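PDB 6IDP: MATE family efflux transporter from Vibrio cholerae, which probably exports drugs and other toxic compounds across the bacterial membrane in a proton-dependent cycle of conformational change. Local coordinates for residues Thr72-Arg77 and Thr231-Ile236; Met237-Leu242 and Gly377-Ala382; Arg296-Gly299 and His305-Gln308; Gly361-Cys366 and Ala387-Ala392; Met367-Val372 and Leu427-Ala432. All blocks are in the same frame, centred on the assembly; numbering follows the deposited sequence.

Contact 1. Residues Thr72-Arg77 and Thr231-Ile236; sequences TAVISR and TALGHI
The carbonyl oxygen of Thr72 is held by two donors of one residue, Ser76 N and Ser76 OG, in the same turn that carries Val74 to its contact with Ala232, Leu233 and Ile236. The hydroxyl bond is the shorter, 2.6 Å from Ser76 OG to Thr72 O, and meets the carbonyl at a C=O...donor angle of 151°, tilted somewhat from its plane. A serine suits this buried helix position because its small hydroxyl can turn back onto the preceding turn and satisfy itself there.

Val74 does the work across the contact. With CG1 anti to the backbone N (chi1 178°), its other branch, CG2, lies 3.8 Å from Ala232 O. The same methyl meets Leu233 CD2 at 4.1 Å, the two side chains roughly perpendicular to each other, and Ile236 CG1 at 4.3 Å. MATE transporters are built from two bundles of membrane helices; here helix 54-80, from the first half of the chain, packs against helix 226-259, from the second, their local axes 9.6 Å apart at closest approach, with 135° between their N-to-C directions. The compact Ala232 lets the backbone come close, its CB 4.4 Å from Val74 CG1. Leu90, on helix 84-111, touches Val74 as well, while Leu93 and Val94 of that helix pack on Leu233.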
# COMPACT_ATOMS: atom_id res chain seq x y z
N THR A 72 3.47 -3.90 -12.99
CA THR A 72 4.81 -4.35 -12.64
C THR A 72 5.04 -5.80 -13.04
O THR A 72 6.07 -6.13 -13.62
CB THR A 72 5.08 -4.18 -11.13
OG1 THR A 72 5.25 -2.79 -10.83
CG2 THR A 72 6.32 -4.93 -10.72
N ALA A 73 4.06 -6.66 -12.76
CA ALA A 73 4.19 -8.08 -13.04
C ALA A 73 4.25 -8.39 -14.54
O ALA A 73 5.08 -9.18 -14.99
CB ALA A 73 3.04 -8.85 -12.40
N VAL A 74 3.37 -7.77 -15.32
CA VAL A 74 3.28 -8.09 -16.74
C VAL A 74 4.41 -7.46 -17.54
O VAL A 74 5.00 -8.11 -18.41
CB VAL A 74 1.92 -7.67 -17.32
CG1 VAL A 74 1.86 -7.97 -18.81
CG2 VAL A 74 0.79 -8.38 -16.60
N ILE A 75 4.72 -6.20 -17.26
CA ILE A 75 5.76 -5.50 -18.00
C ILE A 75 7.17 -6.02 -17.70
O ILE A 75 7.97 -6.21 -18.62
CB ILE A 75 5.71 -3.98 -17.74
CG1 ILE A 75 4.41 -3.40 -18.32
CG2 ILE A 75 6.91 -3.28 -18.36
CD1 ILE A 75 4.36 -1.89 -18.33
N SER A 76 7.47 -6.28 -16.43
CA SER A 76 8.81 -6.76 -16.07
C SER A 76 9.07 -8.15 -16.66
O SER A 76 10.17 -8.44 -17.11
CB SER A 76 9.01 -6.78 -14.55
OG SER A 76 8.15 -7.71 -13.91
N ARG A 77 8.04 -9.00 -16.67
CA ARG A 77 8.17 -10.32 -17.27
C ARG A 77 8.41 -10.21 -18.77
O ARG A 77 9.25 -10.93 -19.32
CB ARG A 77 6.92 -11.16 -16.99
CG ARG A 77 7.02 -12.58 -17.51
CD ARG A 77 5.87 -13.43 -17.02
NE ARG A 77 5.98 -14.81 -17.50
CZ ARG A 77 5.24 -15.81 -17.04
NH1 ARG A 77 4.34 -15.60 -16.10
NH2 ARG A 77 5.41 -17.03 -17.53
N THR A 231 -6.38 -8.59 -21.23
CA THR A 231 -6.60 -9.86 -20.56
C THR A 231 -5.44 -10.19 -19.62
O THR A 231 -5.65 -10.65 -18.50
CB THR A 231 -6.80 -11.01 -21.57
OG1 THR A 231 -7.92 -10.72 -22.40
CG2 THR A 231 -7.03 -12.33 -20.85
N ALA A 232 -4.22 -9.95 -20.09
CA ALA A 232 -3.03 -10.20 -19.29
C ALA A 232 -3.00 -9.29 -18.07
O ALA A 232 -2.75 -9.75 -16.95
CB ALA A 232 -1.78 -10.02 -20.13
N LEU A 233 -3.26 -8.01 -18.28
CA LEU A 233 -3.28 -7.05 -17.18
C LEU A 233 -4.43 -7.35 -16.22
O LEU A 233 -4.24 -7.35 -15.00
CB LEU A 233 -3.40 -5.62 -17.72
CG LEU A 233 -2.17 -5.05 -18.42
CD1 LEU A 233 -2.50 -3.76 -19.15
CD2 LEU A 233 -1.03 -4.83 -17.43
N GLY A 234 -5.61 -7.63 -16.78
CA GLY A 234 -6.80 -7.87 -15.99
C GLY A 234 -6.72 -9.11 -15.11
O GLY A 234 -7.32 -9.15 -14.04
N HIS A 235 -5.99 -10.12 -15.58
CA HIS A 235 -5.80 -11.36 -14.83
C HIS A 235 -5.15 -11.12 -13.47
O HIS A 235 -5.40 -11.86 -12.52
CB HIS A 235 -4.95 -12.34 -15.64
CG HIS A 235 -4.58 -13.58 -14.88
ND1 HIS A 235 -5.50 -14.56 -14.56
CD2 HIS A 235 -3.39 -14.00 -14.38
CE1 HIS A 235 -4.89 -15.52 -13.89
NE2 HIS A 235 -3.61 -15.21 -13.77
N ILE A 236 -4.32 -10.09 -13.39
CA ILE A 236 -3.66 -9.74 -12.14
C ILE A 236 -4.47 -8.70 -11.38
O ILE A 236 -4.71 -8.83 -10.18
CB ILE A 236 -2.24 -9.19 -12.37
CG1 ILE A 236 -1.43 -10.10 -13.29
CG2 ILE A 236 -1.53 -8.98 -11.04
CD1 ILE A 236 -0.83 -11.30 -12.60

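Contact 2. Residues Met237-Leu242 and Gly377-Ala382; sequences MGPAML and GKSYVA. With OLC ((2R)-2,3-dihydroxypropyl (9Z)-octadec-9-enoate), chain S.
Pro239 sits at a kink in helix 226-259 and presses against Ser379 and Tyr380, in the first turn of helix 379-435. That turn follows a Schellman motif: Gly377 ends the preceding helix with a positive phi (80°), a conformation that glycine adopts with little strain, and Lys378 takes the N-cap position of the next.

The van der Waals contacts centre on the proline ring, whose carbons rest against two oxygens of Ser379. Its CB lies 3.6 Å from Ser379 O, and its CG is equally close, 3.6 Å, to Ser379 OG. Serine fits here because it is small enough for the pyrrolidine ring to settle directly against its backbone and hydroxyl.

Polar pairing follows from the same proline. Lacking an N-H, Pro239 cannot bond to the carbonyl one turn back, and that carbonyl, His235 O, is bonded instead by Ser379 OG. The serine's torsion (chi1 54°) places OG between the backbone N and the carbonyl carbon, on the side facing helix 226-259. The kinked helix and the start of the other are thus tied by a side chain.

The aromatic part is a CH-pi contact. Pro239 CG stands over one face of the Tyr380 ring, 3.9 Å from its centroid and 15° off the normal; the ring of His235 also meets the Tyr380 ring, the two planes steeply inclined. Beside the backbone of Tyr380 runs the oleoyl chain of a monoolein molecule (chain S), its C8 3.4 Å from Tyr380 O.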
# COMPACT_ATOMS: atom_id res chain seq x y z
N MET A 237 -4.89 -7.68 -12.11
CA MET A 237 -5.55 -6.51 -11.54
C MET A 237 -6.86 -6.84 -10.83
O MET A 237 -7.16 -6.27 -9.78
CB MET A 237 -5.79 -5.47 -12.63
CG MET A 237 -6.56 -4.25 -12.17
SD MET A 237 -6.70 -3.03 -13.47
CE MET A 237 -7.23 -4.06 -14.84
N GLY A 238 -7.64 -7.75 -11.41
CA GLY A 238 -8.89 -8.19 -10.82
C GLY A 238 -8.72 -8.69 -9.39
O GLY A 238 -9.23 -8.08 -8.46
N PRO A 239 -8.02 -9.82 -9.22
CA PRO A 239 -7.75 -10.39 -7.90
C PRO A 239 -6.98 -9.43 -6.98
O PRO A 239 -7.20 -9.44 -5.77
CB PRO A 239 -6.90 -11.63 -8.21
CG PRO A 239 -7.30 -12.01 -9.59
CD PRO A 239 -7.55 -10.71 -10.30
N ALA A 240 -6.09 -8.62 -7.56
CA ALA A 240 -5.29 -7.70 -6.77
C ALA A 240 -6.14 -6.59 -6.16
O ALA A 240 -5.90 -6.16 -5.03
CB ALA A 240 -4.17 -7.10 -7.61
N MET A 241 -7.14 -6.14 -6.91
CA MET A 241 -8.09 -5.14 -6.41
C MET A 241 -8.92 -5.70 -5.26
O MET A 241 -9.15 -5.01 -4.27
CB MET A 241 -9.01 -4.67 -7.53
CG MET A 241 -8.42 -3.60 -8.42
SD MET A 241 -9.65 -3.00 -9.60
CE MET A 241 -8.65 -1.88 -10.57
N LEU A 242 -9.37 -6.94 -5.42
CA LEU A 242 -10.14 -7.61 -4.38
C LEU A 242 -9.36 -7.69 -3.07
O LEU A 242 -9.93 -7.58 -1.99
CB LEU A 242 -10.54 -9.01 -4.83
CG LEU A 242 -11.93 -9.17 -5.45
CD1 LEU A 242 -12.16 -10.61 -5.86
CD2 LEU A 242 -12.99 -8.71 -4.46
N GLY A 377 2.68 -13.95 -11.61
CA GLY A 377 1.46 -14.08 -12.38
C GLY A 377 0.43 -14.99 -11.73
O GLY A 377 -0.58 -15.32 -12.34
N LYS A 378 0.70 -15.39 -10.50
CA LYS A 378 -0.23 -16.22 -9.74
C LYS A 378 -1.10 -15.35 -8.84
O LYS A 378 -0.96 -15.37 -7.62
CB LYS A 378 0.53 -17.27 -8.93
CG LYS A 378 1.42 -18.16 -9.79
CD LYS A 378 2.31 -19.05 -8.94
CE LYS A 378 3.27 -19.85 -9.81
NZ LYS A 378 2.56 -20.76 -10.75
N SER A 379 -2.00 -14.60 -9.45
CA SER A 379 -2.78 -13.60 -8.73
C SER A 379 -3.87 -14.21 -7.85
O SER A 379 -4.28 -13.62 -6.86
CB SER A 379 -3.41 -12.61 -9.73
OG SER A 379 -4.15 -13.30 -10.72
N TYR A 380 -4.33 -15.41 -8.22
CA TYR A 380 -5.36 -16.08 -7.43
C TYR A 380 -4.77 -16.76 -6.21
O TYR A 380 -5.44 -16.90 -5.18
CB TYR A 380 -6.13 -17.08 -8.30
CG TYR A 380 -7.04 -16.41 -9.29
CD1 TYR A 380 -8.31 -15.99 -8.92
CD2 TYR A 380 -6.63 -16.18 -10.60
CE1 TYR A 380 -9.15 -15.37 -9.82
CE2 TYR A 380 -7.47 -15.56 -11.51
CZ TYR A 380 -8.73 -15.16 -11.11
OH TYR A 380 -9.56 -14.54 -12.02
N VAL A 381 -3.51 -17.19 -6.31
CA VAL A 381 -2.78 -17.67 -5.14
C VAL A 381 -2.56 -16.50 -4.17
O VAL A 381 -2.67 -16.66 -2.96
CB VAL A 381 -1.43 -18.30 -5.53
CG1 VAL A 381 -0.59 -18.57 -4.29
CG2 VAL A 381 -1.65 -19.58 -6.32
N ALA A 382 -2.27 -15.33 -4.73
CA ALA A 382 -2.05 -14.13 -3.93
C ALA A 382 -3.33 -13.71 -3.20
O ALA A 382 -3.29 -13.33 -2.03
CB ALA A 382 -1.55 -12.99 -4.80
C18 OLC S . -12.83 -12.80 -1.21
C10 OLC S . -8.95 -20.22 -5.57
C9 OLC S . -7.79 -20.85 -5.85
C17 OLC S . -12.70 -14.31 -1.25
C11 OLC S . -8.97 -18.73 -5.33
C8 OLC S . -6.49 -20.08 -5.95
C16 OLC S . -11.58 -14.69 -2.20
C12 OLC S . -10.41 -18.27 -5.17
C7 OLC S . -5.33 -20.99 -5.63
C15 OLC S . -11.44 -16.20 -2.23
C13 OLC S . -10.71 -18.05 -3.71
C6 OLC S . -5.36 -22.18 -6.57
C14 OLC S . -10.52 -16.59 -3.37

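Contact 3. Residues Arg296-Gly299 and His305-Gln308; sequences RMLG and HIRQ. With OLC ((2R)-2,3-dihydroxypropyl (9Z)-octadec-9-enoate), chain H.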
# COMPACT_ATOMS: atom_id res chain seq x y z
N ARG A 296 10.97 -9.87 -13.82
CA ARG A 296 12.00 -9.87 -14.86
C ARG A 296 12.74 -11.20 -14.88
O ARG A 296 13.03 -11.74 -15.95
CB ARG A 296 12.98 -8.72 -14.65
CG ARG A 296 13.88 -8.46 -15.86
CD ARG A 296 15.15 -7.71 -15.48
NE ARG A 296 15.92 -8.43 -14.46
CZ ARG A 296 16.71 -9.48 -14.72
NH1 ARG A 296 16.83 -9.93 -15.96
NH2 ARG A 296 17.37 -10.07 -13.73
N MET A 297 13.05 -11.73 -13.70
CA MET A 297 13.78 -12.99 -13.60
C MET A 297 12.95 -14.15 -14.14
O MET A 297 13.49 -15.06 -14.78
CB MET A 297 14.20 -13.26 -12.15
CG MET A 297 15.41 -12.44 -11.70
SD MET A 297 15.90 -12.74 -9.98
CE MET A 297 14.31 -12.69 -9.17
N LEU A 298 11.64 -14.13 -13.90
CA LEU A 298 10.75 -15.15 -14.43
C LEU A 298 10.75 -15.14 -15.96
O LEU A 298 10.77 -16.19 -16.59
CB LEU A 298 9.32 -14.96 -13.91
CG LEU A 298 8.28 -15.94 -14.44
CD1 LEU A 298 8.72 -17.38 -14.20
CD2 LEU A 298 6.90 -15.69 -13.82
N GLY A 299 10.75 -13.94 -16.54
CA GLY A 299 10.76 -13.81 -17.99
C GLY A 299 12.04 -14.33 -18.61
O GLY A 299 12.03 -14.91 -19.69
N HIS A 305 17.70 -17.95 -9.25
CA HIS A 305 17.84 -16.63 -8.65
C HIS A 305 16.55 -16.16 -7.99
O HIS A 305 16.59 -15.45 -6.98
CB HIS A 305 18.31 -15.62 -9.69
CG HIS A 305 19.72 -15.82 -10.14
ND1 HIS A 305 20.21 -15.31 -11.32
CD2 HIS A 305 20.75 -16.48 -9.57
CE1 HIS A 305 21.47 -15.64 -11.46
NE2 HIS A 305 21.83 -16.36 -10.41
N ILE A 306 15.41 -16.53 -8.56
CA ILE A 306 14.12 -16.21 -7.96
C ILE A 306 14.02 -16.83 -6.57
O ILE A 306 13.75 -16.13 -5.59
CB ILE A 306 12.93 -16.69 -8.82
CG1 ILE A 306 12.79 -15.84 -10.08
CG2 ILE A 306 11.64 -16.64 -8.02
CD1 ILE A 306 11.66 -16.26 -11.00
N ARG A 307 14.27 -18.13 -6.49
CA ARG A 307 14.20 -18.84 -5.21
C ARG A 307 15.20 -18.27 -4.21
O ARG A 307 14.86 -18.07 -3.04
CB ARG A 307 14.44 -20.33 -5.42
CG ARG A 307 13.31 -21.03 -6.16
CD ARG A 307 12.81 -22.24 -5.39
NE ARG A 307 13.68 -23.39 -5.60
CZ ARG A 307 13.76 -24.42 -4.76
NH1 ARG A 307 13.04 -24.43 -3.65
NH2 ARG A 307 14.57 -25.43 -5.03
N GLN A 308 16.42 -17.99 -4.66
CA GLN A 308 17.44 -17.40 -3.80
C GLN A 308 17.04 -16.02 -3.27
O GLN A 308 17.12 -15.76 -2.07
CB GLN A 308 18.78 -17.32 -4.54
CG GLN A 308 19.38 -18.69 -4.86
CD GLN A 308 20.76 -18.61 -5.48
OE1 GLN A 308 21.06 -17.71 -6.27
NE2 GLN A 308 21.62 -19.56 -5.14
C18 OLC H . 9.34 -27.18 -2.39
C10 OLC H . 13.98 -24.64 -9.20
C9 OLC H . 15.20 -24.10 -9.02
C17 OLC H . 8.95 -26.00 -3.25
C11 OLC H . 13.48 -25.75 -8.30
C8 OLC H . 16.13 -24.58 -7.92
C16 OLC H . 9.95 -25.81 -4.39
C12 OLC H . 11.96 -25.82 -8.34
C7 OLC H . 16.86 -23.39 -7.32
C15 OLC H . 9.58 -26.70 -5.56
C13 OLC H . 11.43 -25.74 -6.92
C6 OLC H . 17.26 -23.71 -5.89
C14 OLC H . 9.94 -26.04 -6.88
C5 OLC H . 17.41 -22.42 -5.10
C4 OLC H . 17.29 -22.70 -3.62
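Met297 and Ile306 lie alongside each other, running in opposing senses, and form the tight part of a helical hairpin, in which helix 281-299 and helix 303-330 are joined by a connection of only three residues. Met297 clasps Ile306 CG1 between its CB, 3.6 Å away, and its CE, which curls back to the same distance of 3.6 Å. The bend at chi3 (-46°) is what returns the methyl to the isoleucine, reaching Ile306 CA as well. Methionine suits this position because its unbranched chain can fold around a neighbour. Ile306 in turn sends CD1 onto the backbone of the other helix, 3.6 Å from Leu298 N and 4.0 Å from Leu298 CB. All three residues are buried, and the side chains involved are all apolar.

The margins are looser. His305 offers little more than CB, which lies 3.8 Å from Met297 SD, while its ring leads away from the other segment; ND1 makes a weak hydrogen bond to Glu302 in the connection. Arg307 turns from the hairpin to the lipid: a monoolein chain (chain H) lies over one face of its guanidinium, with C13 3.4 Å from Arg307 CZ. The flat face can accept a hydrocarbon chain, while the partly exposed residue and His305 both touch a neighbouring molecule in the crystal.

Among the surrounding elements, Leu376, in the loop after helix 360-375, covers Leu298 and Ile306; Leu309, farther along helix 303-330, packs on Met297, and Leu10 of helix 5-39 lies against His305 and Gln308.

Contact 4. Residues Gly361-Cys366 and Ala387-Ala392; sequences GALGIC and ALRLFA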
# COMPACT_ATOMS: atom_id res chain seq x y z
N GLY A 361 7.10 -10.19 12.02
CA GLY A 361 7.98 -10.88 11.10
C GLY A 361 7.18 -11.85 10.25
O GLY A 361 7.34 -11.91 9.03
N ALA A 362 6.31 -12.61 10.91
CA ALA A 362 5.44 -13.57 10.24
C ALA A 362 4.42 -12.86 9.34
O ALA A 362 4.09 -13.34 8.26
CB ALA A 362 4.74 -14.45 11.25
N LEU A 363 3.92 -11.71 9.80
CA LEU A 363 2.98 -10.94 9.00
C LEU A 363 3.69 -10.38 7.77
O LEU A 363 3.13 -10.36 6.67
CB LEU A 363 2.36 -9.81 9.82
CG LEU A 363 1.34 -8.90 9.11
CD1 LEU A 363 0.21 -9.72 8.51
CD2 LEU A 363 0.79 -7.86 10.08
N GLY A 364 4.92 -9.92 7.97
CA GLY A 364 5.75 -9.44 6.89
C GLY A 364 5.98 -10.51 5.83
O GLY A 364 6.01 -10.20 4.63
N ILE A 365 6.14 -11.76 6.26
CA ILE A 365 6.29 -12.88 5.33
C ILE A 365 5.03 -13.03 4.48
O ILE A 365 5.11 -13.23 3.27
CB ILE A 365 6.56 -14.20 6.07
CG1 ILE A 365 7.94 -14.18 6.73
CG2 ILE A 365 6.45 -15.39 5.11
CD1 ILE A 365 9.09 -14.04 5.74
N CYS A 366 3.88 -12.91 5.13
CA CYS A 366 2.59 -13.00 4.46
C CYS A 366 2.45 -11.90 3.41
O CYS A 366 2.00 -12.15 2.29
CB CYS A 366 1.45 -12.91 5.47
SG CYS A 366 -0.18 -13.23 4.78
N ALA A 387 -6.92 -13.60 1.63
CA ALA A 387 -8.22 -13.95 2.18
C ALA A 387 -8.10 -14.86 3.40
O ALA A 387 -8.79 -14.66 4.40
CB ALA A 387 -9.09 -14.60 1.12
N LEU A 388 -7.23 -15.87 3.30
CA LEU A 388 -7.00 -16.80 4.40
C LEU A 388 -6.48 -16.07 5.64
O LEU A 388 -6.93 -16.33 6.75
CB LEU A 388 -6.00 -17.88 3.99
CG LEU A 388 -6.55 -19.07 3.19
CD1 LEU A 388 -5.42 -20.01 2.81
CD2 LEU A 388 -7.61 -19.80 4.00
N ARG A 389 -5.53 -15.17 5.42
CA ARG A 389 -4.96 -14.36 6.49
C ARG A 389 -6.05 -13.63 7.26
O ARG A 389 -6.04 -13.59 8.49
CB ARG A 389 -3.95 -13.35 5.93
CG ARG A 389 -3.17 -12.59 6.98
CD ARG A 389 -3.76 -11.22 7.27
NE ARG A 389 -3.31 -10.70 8.56
CZ ARG A 389 -3.46 -9.44 8.96
NH1 ARG A 389 -4.05 -8.56 8.17
NH2 ARG A 389 -3.02 -9.07 10.15
N LEU A 390 -7.02 -13.09 6.53
CA LEU A 390 -8.07 -12.29 7.12
C LEU A 390 -9.14 -13.10 7.83
O LEU A 390 -9.36 -12.95 9.03
CB LEU A 390 -8.73 -11.42 6.05
CG LEU A 390 -8.74 -9.92 6.34
CD1 LEU A 390 -8.77 -9.69 7.84
CD2 LEU A 390 -7.52 -9.24 5.71
N PHE A 391 -9.82 -13.95 7.06
CA PHE A 391 -11.06 -14.56 7.53
C PHE A 391 -10.87 -15.92 8.18
O PHE A 391 -11.72 -16.37 8.94
CB PHE A 391 -12.04 -14.66 6.36
CG PHE A 391 -12.40 -13.33 5.76
CD1 PHE A 391 -13.24 -12.45 6.42
CD2 PHE A 391 -11.88 -12.95 4.52
CE1 PHE A 391 -13.57 -11.23 5.87
CE2 PHE A 391 -12.21 -11.73 3.97
CZ PHE A 391 -13.05 -10.86 4.65
N ALA A 392 -9.75 -16.58 7.89
CA ALA A 392 -9.48 -17.90 8.46
C ALA A 392 -8.63 -17.82 9.72
O ALA A 392 -8.80 -18.61 10.65
CB ALA A 392 -8.81 -18.80 7.43
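At a wider, pi-type turn of helix 379-435, Arg389 reaches across to Leu363 and Cys366 on helix 360-375. The arginine leaves the backbone with CG anti to N (chi1 -173°), then bends at its second torsion (chi2 -97°), which lays the guanidinium against the leucine instead of carrying it straight on. Leu363 CD1 sits over one face of that group, 3.7 Å from Arg389 NE and shifted toward the rim; the second methyl, CD2, is 4.0 Å from Arg389 NH2. Nearer the backbone, Cys366 SG packs on the aliphatic part, 3.8 Å from Arg389 CG. A modest, weakly polar thiol suits this spot beside methylenes, and a methyl of the branched leucine can rest on the flat face of the guanidinium.

The polar end has its own partners: NH2 is hydrogen-bonded to Asn418 OD1, and Tyr394 makes a cation-pi contact with the arginine. Together they probably help to settle the charge beside Leu363. Farther out, Ile365 of helix 360-375 packs on Cys314 and Leu318 of helix 303-330, while Leu390 and Phe391 meet helix 226-259 at Leu246, so the pair is in contact with both of those neighbouring helices.

Contact 5. Residues Met367-Val372 and Leu427-Ala432; sequences MLMVSV and LAYQKA
A Met-aromatic contact between Met369 and Tyr429 joins helix 360-375 to the C-terminal part of helix 379-435. The sulfur stands obliquely to the ring, SD lying 4.1 Å from the Tyr429 centroid and 40° off its normal. It sits toward the root of the side chain, 3.5 Å from Tyr429 CB. Bends at chi2 and chi3 bring the thioether there. Methionine is well suited to the task, since its flexible chain can turn a large, polarisable sulfur onto an aromatic ring.

The tyrosine leaves its helix with CG anti to the backbone N (chi1 163°), directing the ring toward helix 360-375, where Val372 CG1 lies 3.9 Å from Tyr429 CE1, in the part of the ring farther from CB. Met369 and Val372 are three residues apart, so two residues about one turn apart on the helix both touch the ring. The region traced as helix 379-435 folds back on itself, and Ala428 touches Ile385 from its early part; such helical bundles are the basis of the MATE fold. Val310 of helix 303-330 packs on both Met369 and Tyr429, and Leu290 of helix 281-299 touches Val372.

Within helix 360-375, Ser371 OG donates to Leu368 O (2.8 Å) at a C=O...donor angle of 123°. Leu368 O also accepts a hydrogen bond from Val372 N.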
# COMPACT_ATOMS: atom_id res chain seq x y z
N MET A 367 2.84 -10.68 3.77
CA MET A 367 2.85 -9.56 2.84
C MET A 367 3.79 -9.84 1.67
O MET A 367 3.47 -9.54 0.52
CB MET A 367 3.28 -8.28 3.55
CG MET A 367 2.33 -7.81 4.64
SD MET A 367 3.05 -6.54 5.70
CE MET A 367 3.41 -5.26 4.51
N LEU A 368 4.94 -10.42 1.98
CA LEU A 368 5.96 -10.71 0.99
C LEU A 368 5.48 -11.76 -0.01
O LEU A 368 5.65 -11.61 -1.21
CB LEU A 368 7.24 -11.19 1.68
CG LEU A 368 8.58 -10.62 1.20
CD1 LEU A 368 8.61 -9.11 1.36
CD2 LEU A 368 9.72 -11.27 1.97
N MET A 369 4.86 -12.81 0.52
CA MET A 369 4.38 -13.91 -0.31
C MET A 369 3.27 -13.47 -1.26
O MET A 369 3.19 -13.96 -2.39
CB MET A 369 3.91 -15.07 0.57
CG MET A 369 5.03 -15.73 1.37
SD MET A 369 6.33 -16.44 0.33
CE MET A 369 7.62 -15.20 0.46
N VAL A 370 2.42 -12.54 -0.81
CA VAL A 370 1.38 -11.99 -1.67
C VAL A 370 1.99 -11.28 -2.88
O VAL A 370 1.60 -11.54 -4.02
CB VAL A 370 0.46 -11.00 -0.91
CG1 VAL A 370 -0.39 -10.19 -1.89
CG2 VAL A 370 -0.43 -11.74 0.08
N SER A 371 2.95 -10.40 -2.62
CA SER A 371 3.59 -9.64 -3.68
C SER A 371 4.40 -10.53 -4.61
O SER A 371 4.49 -10.27 -5.81
CB SER A 371 4.49 -8.55 -3.08
OG SER A 371 5.61 -9.12 -2.42
N VAL A 372 4.99 -11.59 -4.06
CA VAL A 372 5.77 -12.53 -4.86
C VAL A 372 4.86 -13.36 -5.76
O VAL A 372 5.16 -13.57 -6.94
CB VAL A 372 6.62 -13.47 -3.96
CG1 VAL A 372 7.11 -14.68 -4.75
CG2 VAL A 372 7.79 -12.71 -3.35
N LEU A 427 3.82 -21.76 3.00
CA LEU A 427 3.43 -23.08 2.51
C LEU A 427 2.71 -22.99 1.17
O LEU A 427 2.92 -23.82 0.28
CB LEU A 427 2.53 -23.79 3.53
CG LEU A 427 3.20 -24.22 4.83
CD1 LEU A 427 2.18 -24.82 5.79
CD2 LEU A 427 4.32 -25.21 4.55
N ALA A 428 1.87 -21.97 1.03
CA ALA A 428 1.12 -21.74 -0.20
C ALA A 428 2.06 -21.36 -1.35
O ALA A 428 1.87 -21.78 -2.49
CB ALA A 428 0.07 -20.66 0.00
N TYR A 429 3.07 -20.56 -1.02
CA TYR A 429 4.11 -20.20 -1.98
C TYR A 429 4.88 -21.42 -2.45
O TYR A 429 5.19 -21.55 -3.64
CB TYR A 429 5.07 -19.18 -1.35
CG TYR A 429 6.39 -19.03 -2.08
CD1 TYR A 429 6.44 -18.61 -3.40
CD2 TYR A 429 7.59 -19.27 -1.43
CE1 TYR A 429 7.65 -18.46 -4.07
CE2 TYR A 429 8.81 -19.12 -2.08
CZ TYR A 429 8.83 -18.71 -3.40
OH TYR A 429 10.03 -18.56 -4.05
N GLN A 430 5.19 -22.31 -1.52
CA GLN A 430 5.93 -23.52 -1.86
C GLN A 430 5.08 -24.47 -2.70
O GLN A 430 5.59 -25.13 -3.61
CB GLN A 430 6.42 -24.23 -0.59
CG GLN A 430 7.54 -23.49 0.11
CD GLN A 430 8.44 -24.41 0.90
OE1 GLN A 430 9.65 -24.43 0.69
NE2 GLN A 430 7.86 -25.18 1.81
N LYS A 431 3.79 -24.54 -2.40
CA LYS A 431 2.88 -25.37 -3.17
C LYS A 431 2.70 -24.80 -4.58
O LYS A 431 2.57 -25.55 -5.55
CB LYS A 431 1.53 -25.49 -2.47
CG LYS A 431 0.60 -26.50 -3.13
CD LYS A 431 -0.80 -26.41 -2.56
CE LYS A 431 -1.70 -27.47 -3.18
NZ LYS A 431 -3.13 -27.28 -2.79
N ALA A 432 2.70 -23.48 -4.67
CA ALA A 432 2.57 -22.80 -5.95
C ALA A 432 3.74 -23.10 -6.88
O ALA A 432 3.56 -23.27 -8.08
CB ALA A 432 2.44 -21.30 -5.74

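In the fold
Contacts 1 and 2 follow one another along helix 226-259, their centres about 10 Å apart, and meet where His235 touches Gly377, Ser379 and Tyr380. Contacts 4 and 5 both pair helix 360-375 with helix 379-435, about 11 Å apart between centres, and their segments alternate along the chain, as do those of contact 2 with each. Contact 3, a short-range hairpin, is nested inside the loop that contact 2 closes; it also touches contact 1 through Arg77 and Leu298. In a chain that is mostly helix and has no strands, contact 1 links helix 54-80 of the first half to helix 226-259 of the second, while the others join helices of the second half.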